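Local coordinates for pesticidal crystal protein Cry2Aa (Bacillus thuringiensis serovar kurstaki, PDB 1I5P) that kills dipteran and lepidopteran larvae by binding to their midgut epithelial cells and promoting colloid-osmotic lysis, at residues Tyr491-Ile496 with Asn621-Thr627; Asn544-Ser550 with Arg586-Ile592. All coordinates share one frame; numbering follows the deposited sequence.

Contact 1. Residues Tyr491-Ile496 with Asn621-Thr627; sequences YTGFTI and NIMFVPT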
ATOM      1  N   TYR A 491      -1.483  17.743  17.457  1.00 16.95           N
ATOM      2  CA  TYR A 491      -2.251  18.408  16.412  1.00 15.35           C
ATOM      3  C   TYR A 491      -1.699  18.146  15.018  1.00 16.36           C
ATOM      4  O   TYR A 491      -1.174  19.044  14.353  1.00 16.28           O
ATOM      5  CB  TYR A 491      -2.324  19.916  16.665  1.00 14.00           C
ATOM      6  CG  TYR A 491      -3.357  20.624  15.810  1.00 14.89           C
ATOM      7  CD1 TYR A 491      -4.435  19.923  15.266  1.00 15.54           C
ATOM      8  CD2 TYR A 491      -3.277  21.995  15.570  1.00 16.13           C
ATOM      9  CE1 TYR A 491      -5.408  20.566  14.510  1.00 15.50           C
ATOM     10  CE2 TYR A 491      -4.250  22.652  14.811  1.00 18.24           C
ATOM     11  CZ  TYR A 491      -5.312  21.927  14.286  1.00 19.83           C
ATOM     12  OH  TYR A 491      -6.292  22.556  13.549  1.00 22.84           O
ATOM     13  N   THR A 492      -1.834  16.901  14.582  1.00 15.84           N
ATOM     14  CA  THR A 492      -1.371  16.475  13.271  1.00 16.24           C
ATOM     15  C   THR A 492      -2.568  15.950  12.481  1.00 14.56           C
ATOM     16  O   THR A 492      -3.476  15.344  13.056  1.00 12.73           O
ATOM     17  CB  THR A 492      -0.331  15.340  13.400  1.00 17.57           C
ATOM     18  OG1 THR A 492       0.780  15.794  14.185  1.00 21.15           O
ATOM     19  CG2 THR A 492       0.162  14.902  12.023  1.00 17.85           C
ATOM     20  N   GLY A 493      -2.574  16.188  11.171  1.00 12.46           N
ATOM     21  CA  GLY A 493      -3.664  15.698  10.344  1.00 13.61           C
ATOM     22  C   GLY A 493      -3.519  14.200  10.142  1.00 14.26           C
ATOM     23  O   GLY A 493      -2.487  13.627  10.491  1.00 15.61           O
ATOM     24  N   PHE A 494      -4.541  13.553   9.596  1.00 15.09           N
ATOM     25  CA  PHE A 494      -4.477  12.114   9.372  1.00 14.35           C
ATOM     26  C   PHE A 494      -5.495  11.653   8.342  1.00 14.26           C
ATOM     27  O   PHE A 494      -6.506  12.318   8.111  1.00 13.21           O
ATOM     28  CB  PHE A 494      -4.693  11.361  10.692  1.00 14.72           C
ATOM     29  CG  PHE A 494      -6.050  11.576  11.308  1.00 16.00           C
ATOM     30  CD1 PHE A 494      -7.030  10.591  11.227  1.00 16.78           C
ATOM     31  CD2 PHE A 494      -6.346  12.760  11.977  1.00 15.74           C
ATOM     32  CE1 PHE A 494      -8.289  10.779  11.803  1.00 17.77           C
ATOM     33  CE2 PHE A 494      -7.603  12.961  12.558  1.00 15.48           C
ATOM     34  CZ  PHE A 494      -8.575  11.967  12.470  1.00 18.80           C
ATOM     35  N   THR A 495      -5.228  10.503   7.728  1.00 12.11           N
ATOM     36  CA  THR A 495      -6.123   9.955   6.721  1.00 12.30           C
ATOM     37  C   THR A 495      -6.826   8.700   7.217  1.00 13.08           C
ATOM     38  O   THR A 495      -6.418   8.083   8.203  1.00 13.20           O
ATOM     39  CB  THR A 495      -5.365   9.567   5.430  1.00 10.37           C
ATOM     40  OG1 THR A 495      -4.448   8.504   5.727  1.00  9.18           O
ATOM     41  CG2 THR A 495      -4.595  10.747   4.878  1.00  7.24           C
ATOM     42  N   ILE A 496      -7.890   8.337   6.510  1.00 11.51           N
ATOM     43  CA  ILE A 496      -8.666   7.143   6.806  1.00 11.22           C
ATOM     44  C   ILE A 496      -9.038   6.529   5.471  1.00 11.35           C
ATOM     45  O   ILE A 496      -9.685   7.177   4.653  1.00 11.62           O
ATOM     46  CB  ILE A 496      -9.995   7.448   7.542  1.00 12.38           C
ATOM     47  CG1 ILE A 496      -9.723   7.996   8.944  1.00 11.26           C
ATOM     48  CG2 ILE A 496     -10.833   6.168   7.627  1.00  6.42           C
ATOM     49  CD1 ILE A 496     -11.004   8.292   9.735  1.00 10.78           C
ATOM     50  N   ASN A 621     -10.274   8.971  -0.579  1.00 11.71           N
ATOM     51  CA  ASN A 621      -9.545   9.189   0.664  1.00 12.17           C
ATOM     52  C   ASN A 621     -10.295  10.132   1.587  1.00 13.13           C
ATOM     53  O   ASN A 621     -11.067  10.985   1.147  1.00 12.06           O
ATOM     54  CB  ASN A 621      -8.142   9.755   0.408  1.00 11.97           C
ATOM     55  CG  ASN A 621      -7.126   9.309   1.471  1.00 15.61           C
ATOM     56  OD1 ASN A 621      -7.495   8.881   2.570  1.00 11.81           O
ATOM     57  ND2 ASN A 621      -5.838   9.411   1.140  1.00 12.22           N
ATOM     58  N   ILE A 622     -10.051   9.960   2.878  1.00 13.16           N
ATOM     59  CA  ILE A 622     -10.668  10.779   3.905  1.00 13.93           C
ATOM     60  C   ILE A 622      -9.496  11.403   4.640  1.00 14.24           C
ATOM     61  O   ILE A 622      -8.694  10.696   5.253  1.00 15.73           O
ATOM     62  CB  ILE A 622     -11.498   9.906   4.882  1.00 13.97           C
ATOM     63  CG1 ILE A 622     -12.599   9.172   4.112  1.00 13.53           C
ATOM     64  CG2 ILE A 622     -12.105  10.771   5.984  1.00 11.44           C
ATOM     65  CD1 ILE A 622     -13.243   8.025   4.895  1.00 13.28           C
ATOM     66  N   MET A 623      -9.378  12.719   4.577  1.00 13.54           N
ATOM     67  CA  MET A 623      -8.263  13.361   5.250  1.00 18.10           C
ATOM     68  C   MET A 623      -8.626  14.547   6.117  1.00 16.04           C
ATOM     69  O   MET A 623      -9.342  15.455   5.691  1.00 15.78           O
ATOM     70  CB  MET A 623      -7.196  13.779   4.238  1.00 19.58           C
ATOM     71  CG  MET A 623      -7.749  14.454   3.023  1.00 29.28           C
ATOM     72  SD  MET A 623      -7.758  13.346   1.616  1.00 32.70           S
ATOM     73  CE  MET A 623      -7.658  14.556   0.301  1.00 26.54           C
ATOM     74  N   PHE A 624      -8.129  14.508   7.351  1.00 15.31           N
ATOM     75  CA  PHE A 624      -8.346  15.574   8.318  1.00 14.46           C
ATOM     76  C   PHE A 624      -7.066  16.396   8.329  1.00 14.13           C
ATOM     77  O   PHE A 624      -5.979  15.878   8.602  1.00 12.75           O
ATOM     78  CB  PHE A 624      -8.623  14.999   9.707  1.00 15.40           C
ATOM     79  CG  PHE A 624      -9.856  14.145   9.769  1.00 16.76           C
ATOM     80  CD1 PHE A 624      -9.833  12.841   9.304  1.00 16.33           C
ATOM     81  CD2 PHE A 624     -11.050  14.660  10.263  1.00 18.27           C
ATOM     82  CE1 PHE A 624     -10.980  12.053   9.329  1.00 16.95           C
ATOM     83  CE2 PHE A 624     -12.212  13.875  10.291  1.00 15.75           C
ATOM     84  CZ  PHE A 624     -12.169  12.571   9.821  1.00 16.57           C
ATOM     85  N   VAL A 625      -7.205  17.677   8.019  1.00 13.06           N
ATOM     86  CA  VAL A 625      -6.064  18.571   7.953  1.00 14.49           C
ATOM     87  C   VAL A 625      -6.219  19.718   8.949  1.00 13.64           C
ATOM     88  O   VAL A 625      -7.316  20.247   9.129  1.00 13.82           O
ATOM     89  CB  VAL A 625      -5.937  19.134   6.516  1.00 14.97           C
ATOM     90  CG1 VAL A 625      -4.698  20.001   6.392  1.00 16.95           C
ATOM     91  CG2 VAL A 625      -5.895  17.972   5.520  1.00 13.82           C
ATOM     92  N   PRO A 626      -5.124  20.105   9.623  1.00 13.83           N
ATOM     93  CA  PRO A 626      -5.210  21.203  10.583  1.00 14.66           C
ATOM     94  C   PRO A 626      -5.844  22.393   9.884  1.00 15.64           C
ATOM     95  O   PRO A 626      -5.466  22.744   8.760  1.00 16.88           O
ATOM     96  CB  PRO A 626      -3.756  21.420  10.966  1.00 12.05           C
ATOM     97  CG  PRO A 626      -3.242  20.004  10.980  1.00 10.99           C
ATOM     98  CD  PRO A 626      -3.782  19.499   9.656  1.00 14.48           C
ATOM     99  N   THR A 627      -6.819  22.997  10.551  1.00 16.82           N
ATOM    100  CA  THR A 627      -7.563  24.126   9.999  1.00 18.43           C
ATOM    101  C   THR A 627      -6.741  25.307   9.488  1.00 16.90           C
ATOM    102  O   THR A 627      -7.175  26.020   8.588  1.00 17.00           O
ATOM    103  CB  THR A 627      -8.583  24.655  11.032  1.00 20.99           C
ATOM    104  OG1 THR A 627      -7.887  25.288  12.113  1.00 23.44           O
ATOM    105  CG2 THR A 627      -9.406  23.500  11.590  1.00 21.66           C
TER
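Phe494 and Phe624 face each other as a hydrogen-bonded antiparallel pair in one sheet of the C-terminal jelly-roll sandwich of this three-domain delta-endotoxin. Their backbones are tied twice, Phe494 N to Phe624 O at 2.9 Å and, almost straight, Phe624 N to Phe494 O at 2.8 Å. The side chain of Phe624 can be followed outward. Phe624 CB sits 3.6 Å from Phe494 CE2, over the neighbouring ring but off its centre. Phe624 CG and CD1 lie against the rim of the Phe494 ring, Phe624 CD1 reaching Phe494 CZ at 3.5 Å, and Phe624 CE1 continues to Ile496 CD1 at 3.8 Å. Phe494 places CG between its own N and carbonyl carbon (chi1 63°), which folds its ring back over the partner strand. The result is an offset stack with planes only 8° apart, on the face that Ile496 and Ile622 also occupy. Those two meet through their CB atoms. The stacked face looks into the sandwich: Leu536 of strand 530-537 touches Phe624, and Tyr534 packs on both isoleucines. On the other face, Thr495 CG2 rests against Met623 CB. Before the strand begins at Gly493, Tyr491 lays its ring against Pro626, with Pro626 CB over the ring face. The phenol OH, also hydrogen-bonded to Ser542 O, accepts the backbone N-H of Thr627, with Tyr491 OH 3.1 Å from Thr627 N.

Contact 2. Residues Asn544-Ser550 with Arg586-Ile592; sequences NLYLRVS and RFSDINI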
ATOM      1  N   ASN A 544     -10.052  20.474   9.194  1.00 17.96           N
ATOM      2  CA  ASN A 544     -10.865  20.710   8.011  1.00 18.86           C
ATOM      3  C   ASN A 544     -10.933  19.327   7.383  1.00 18.44           C
ATOM      4  O   ASN A 544      -9.904  18.681   7.167  1.00 16.28           O
ATOM      5  CB  ASN A 544     -10.191  21.669   7.030  1.00 24.09           C
ATOM      6  CG  ASN A 544     -10.428  23.116   7.374  1.00 28.67           C
ATOM      7  OD1 ASN A 544     -11.532  23.503   7.758  1.00 32.11           O
ATOM      8  ND2 ASN A 544      -9.393  23.936   7.219  1.00 29.14           N
ATOM      9  N   LEU A 545     -12.145  18.859   7.128  1.00 17.41           N
ATOM     10  CA  LEU A 545     -12.324  17.558   6.523  1.00 16.13           C
ATOM     11  C   LEU A 545     -12.317  17.686   5.013  1.00 17.23           C
ATOM     12  O   LEU A 545     -13.085  18.466   4.438  1.00 16.90           O
ATOM     13  CB  LEU A 545     -13.642  16.926   6.973  1.00 16.48           C
ATOM     14  CG  LEU A 545     -14.034  15.603   6.308  1.00 15.88           C
ATOM     15  CD1 LEU A 545     -13.040  14.511   6.688  1.00 17.42           C
ATOM     16  CD2 LEU A 545     -15.441  15.215   6.748  1.00 15.49           C
ATOM     17  N   TYR A 546     -11.431  16.926   4.377  1.00 14.82           N
ATOM     18  CA  TYR A 546     -11.321  16.906   2.930  1.00 14.72           C
ATOM     19  C   TYR A 546     -11.636  15.498   2.457  1.00 15.95           C
ATOM     20  O   TYR A 546     -11.137  14.520   3.011  1.00 13.56           O
ATOM     21  CB  TYR A 546      -9.900  17.262   2.472  1.00 17.39           C
ATOM     22  CG  TYR A 546      -9.509  18.715   2.619  1.00 18.74           C
ATOM     23  CD1 TYR A 546      -9.042  19.208   3.834  1.00 18.96           C
ATOM     24  CD2 TYR A 546      -9.602  19.599   1.538  1.00 18.65           C
ATOM     25  CE1 TYR A 546      -8.671  20.545   3.979  1.00 21.96           C
ATOM     26  CE2 TYR A 546      -9.235  20.940   1.672  1.00 21.82           C
ATOM     27  CZ  TYR A 546      -8.770  21.406   2.894  1.00 22.98           C
ATOM     28  OH  TYR A 546      -8.418  22.730   3.029  1.00 25.18           O
ATOM     29  N   LEU A 547     -12.476  15.389   1.441  1.00 15.04           N
ATOM     30  CA  LEU A 547     -12.792  14.083   0.894  1.00 16.40           C
ATOM     31  C   LEU A 547     -12.219  14.033  -0.505  1.00 15.88           C
ATOM     32  O   LEU A 547     -12.554  14.866  -1.349  1.00 15.79           O
ATOM     33  CB  LEU A 547     -14.306  13.840   0.844  1.00 14.70           C
ATOM     34  CG  LEU A 547     -15.034  13.740   2.192  1.00 17.57           C
ATOM     35  CD1 LEU A 547     -16.471  13.309   1.959  1.00 14.71           C
ATOM     36  CD2 LEU A 547     -14.333  12.739   3.100  1.00 11.11           C
ATOM     37  N   ARG A 548     -11.316  13.084  -0.730  1.00 15.88           N
ATOM     38  CA  ARG A 548     -10.729  12.907  -2.048  1.00 16.38           C
ATOM     39  C   ARG A 548     -11.700  11.983  -2.763  1.00 15.74           C
ATOM     40  O   ARG A 548     -11.926  10.851  -2.335  1.00 14.81           O
ATOM     41  CB  ARG A 548      -9.338  12.266  -1.962  1.00 14.52           C
ATOM     42  CG  ARG A 548      -8.747  11.923  -3.327  1.00 14.66           C
ATOM     43  CD  ARG A 548      -7.230  11.760  -3.288  1.00 17.16           C
ATOM     44  NE  ARG A 548      -6.544  13.031  -3.061  1.00 14.17           N
ATOM     45  CZ  ARG A 548      -5.225  13.197  -3.121  1.00 14.73           C
ATOM     46  NH1 ARG A 548      -4.435  12.170  -3.404  1.00 14.04           N
ATOM     47  NH2 ARG A 548      -4.693  14.393  -2.900  1.00 12.93           N
ATOM     48  N   VAL A 549     -12.292  12.476  -3.843  1.00 17.62           N
ATOM     49  CA  VAL A 549     -13.267  11.687  -4.575  1.00 17.00           C
ATOM     50  C   VAL A 549     -13.167  11.873  -6.073  1.00 18.25           C
ATOM     51  O   VAL A 549     -12.538  12.815  -6.565  1.00 16.41           O
ATOM     52  CB  VAL A 549     -14.713  12.065  -4.162  1.00 17.68           C
ATOM     53  CG1 VAL A 549     -14.809  12.221  -2.650  1.00 14.54           C
ATOM     54  CG2 VAL A 549     -15.131  13.361  -4.861  1.00 15.24           C
ATOM     55  N   SER A 550     -13.812  10.963  -6.793  1.00 17.16           N
ATOM     56  CA  SER A 550     -13.861  11.023  -8.244  1.00 18.75           C
ATOM     57  C   SER A 550     -15.323  10.840  -8.623  1.00 19.41           C
ATOM     58  O   SER A 550     -15.986   9.927  -8.132  1.00 19.22           O
ATOM     59  CB  SER A 550     -13.019   9.912  -8.873  1.00 15.94           C
ATOM     60  OG  SER A 550     -13.106   9.968 -10.288  1.00 16.15           O
ATOM     61  N   ARG A 586     -10.707  10.387 -11.582  1.00 17.37           N
ATOM     62  CA  ARG A 586     -10.053  11.689 -11.673  1.00 19.86           C
ATOM     63  C   ARG A 586     -10.394  12.402 -10.378  1.00 20.77           C
ATOM     64  O   ARG A 586     -11.403  13.104 -10.280  1.00 20.13           O
ATOM     65  CB  ARG A 586     -10.581  12.482 -12.867  1.00 22.59           C
ATOM     66  CG  ARG A 586     -10.137  11.929 -14.201  1.00 28.06           C
ATOM     67  CD  ARG A 586     -10.863  12.620 -15.330  1.00 32.75           C
ATOM     68  NE  ARG A 586     -11.318  11.650 -16.312  1.00 36.89           N
ATOM     69  CZ  ARG A 586     -12.297  11.871 -17.179  1.00 39.34           C
ATOM     70  NH1 ARG A 586     -12.930  13.038 -17.187  1.00 40.46           N
ATOM     71  NH2 ARG A 586     -12.650  10.919 -18.031  1.00 42.81           N
ATOM     72  N   PHE A 587      -9.538  12.214  -9.382  1.00 19.77           N
ATOM     73  CA  PHE A 587      -9.780  12.782  -8.072  1.00 18.98           C
ATOM     74  C   PHE A 587      -9.756  14.294  -7.964  1.00 19.89           C
ATOM     75  O   PHE A 587      -9.169  15.006  -8.782  1.00 18.92           O
ATOM     76  CB  PHE A 587      -8.810  12.164  -7.046  1.00 16.71           C
ATOM     77  CG  PHE A 587      -7.538  12.951  -6.835  1.00 16.69           C
ATOM     78  CD1 PHE A 587      -7.527  14.090  -6.030  1.00 13.85           C
ATOM     79  CD2 PHE A 587      -6.344  12.537  -7.417  1.00 18.39           C
ATOM     80  CE1 PHE A 587      -6.348  14.800  -5.807  1.00 14.50           C
ATOM     81  CE2 PHE A 587      -5.156  13.242  -7.201  1.00 16.41           C
ATOM     82  CZ  PHE A 587      -5.160  14.373  -6.394  1.00 12.59           C
ATOM     83  N   SER A 588     -10.428  14.761  -6.922  1.00 19.94           N
ATOM     84  CA  SER A 588     -10.495  16.163  -6.575  1.00 19.73           C
ATOM     85  C   SER A 588     -10.703  16.145  -5.072  1.00 18.49           C
ATOM     86  O   SER A 588     -11.412  15.279  -4.556  1.00 19.13           O
ATOM     87  CB  SER A 588     -11.676  16.849  -7.251  1.00 19.87           C
ATOM     88  OG  SER A 588     -11.671  18.230  -6.937  1.00 17.30           O
ATOM     89  N   ASP A 589     -10.078  17.076  -4.364  1.00 17.92           N
ATOM     90  CA  ASP A 589     -10.232  17.139  -2.918  1.00 16.96           C
ATOM     91  C   ASP A 589     -11.344  18.115  -2.576  1.00 16.16           C
ATOM     92  O   ASP A 589     -11.239  19.306  -2.845  1.00 14.32           O
ATOM     93  CB  ASP A 589      -8.918  17.568  -2.260  1.00 16.00           C
ATOM     94  CG  ASP A 589      -7.821  16.540  -2.442  1.00 16.26           C
ATOM     95  OD1 ASP A 589      -8.156  15.362  -2.679  1.00 15.77           O
ATOM     96  OD2 ASP A 589      -6.631  16.904  -2.338  1.00 16.70           O
ATOM     97  N   ILE A 590     -12.416  17.590  -1.995  1.00 17.05           N
ATOM     98  CA  ILE A 590     -13.557  18.410  -1.623  1.00 17.54           C
ATOM     99  C   ILE A 590     -13.460  18.861  -0.175  1.00 17.77           C
ATOM    100  O   ILE A 590     -13.384  18.034   0.740  1.00 14.77           O
ATOM    101  CB  ILE A 590     -14.882  17.646  -1.773  1.00 18.86           C
ATOM    102  CG1 ILE A 590     -14.903  16.846  -3.079  1.00 19.74           C
ATOM    103  CG2 ILE A 590     -16.040  18.631  -1.706  1.00 19.88           C
ATOM    104  CD1 ILE A 590     -14.798  17.691  -4.343  1.00 24.03           C
ATOM    105  N   ASN A 591     -13.460  20.173   0.030  1.00 18.51           N
ATOM    106  CA  ASN A 591     -13.397  20.730   1.376  1.00 18.90           C
ATOM    107  C   ASN A 591     -14.811  20.660   1.949  1.00 18.66           C
ATOM    108  O   ASN A 591     -15.699  21.415   1.549  1.00 20.80           O
ATOM    109  CB  ASN A 591     -12.896  22.180   1.318  1.00 19.26           C
ATOM    110  CG  ASN A 591     -12.626  22.774   2.700  1.00 20.56           C
ATOM    111  OD1 ASN A 591     -11.966  23.808   2.826  1.00 22.26           O
ATOM    112  ND2 ASN A 591     -13.140  22.127   3.737  1.00 17.75           N
ATOM    113  N   ILE A 592     -15.022  19.727   2.872  1.00 20.22           N
ATOM    114  CA  ILE A 592     -16.328  19.545   3.490  1.00 19.55           C
ATOM    115  C   ILE A 592     -16.589  20.586   4.569  1.00 21.05           C
ATOM    116  O   ILE A 592     -17.685  21.127   4.671  1.00 21.27           O
ATOM    117  CB  ILE A 592     -16.454  18.146   4.122  1.00 17.69           C
ATOM    118  CG1 ILE A 592     -16.168  17.069   3.069  1.00 17.67           C
ATOM    119  CG2 ILE A 592     -17.845  17.965   4.699  1.00 13.02           C
ATOM    120  CD1 ILE A 592     -17.051  17.158   1.836  1.00 14.54           C
TER
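The guanidinium of Arg548 lies on the ring of Phe587, the planes 24° apart, with Arg548 CZ 3.7 Å from the ring centroid in a cation-pi stack. Phe587 CE1 covers one face of the guanidinium; at its edge stands the carboxylate of Asp589, 6° from coplanar. The grip is side-on and two-pronged: Arg548 NE to Asp589 OD1 at 2.9 Å and Arg548 NH2 to Asp589 OD2 at 3.2 Å, both nearly straight and both on syn lone pairs. A bend at chi3 (-70°) swings the guanidinium across toward Asp589 on the partner strand, and Arg548 CD rests over the Phe587 ring. Ser260 O takes a further bond from NH2, while Lys263 and Tyr264 reach OD2, so this charged cluster joins the jelly-roll sheet to the residues that follow helix 238-259. Further along the same face, Asn591 CB packs obliquely against Tyr546 CE2. The reverse face is largely apolar: Leu547 CG meets Ile592 CG1 at 3.6 Å, and Val549 CG2 touches Ile590 CG1, with Val559 and Val568 of the facing sheet behind them. Leu547 and Ile590 exchange paired backbone bonds, as do Val549 and Ser588. At the far end Ser550 OG accepts a bond from Arg586 N at 2.8 Å.

From the N terminus, the chain passes through the helical bundle and the beta prism before it reaches 491-496, which opens the long loop that contact 1 closes at 621-627, 125 residues on. Contact 2 is nested inside that loop: 544-550 leads out through the hairpin-forming strands 555-561 and 564-571 and is met again by 586-592. The two contacts share a sheet, because strand 541-550 lies between 585-597 and 617-626. Backbone bonds join the inner pair, with Val625 O 2.7 Å from Asn544 N and Asn621 O 2.8 Å from Arg548 N. Four strands thus run side by side, and 493-496 also pairs in parallel with 267-268.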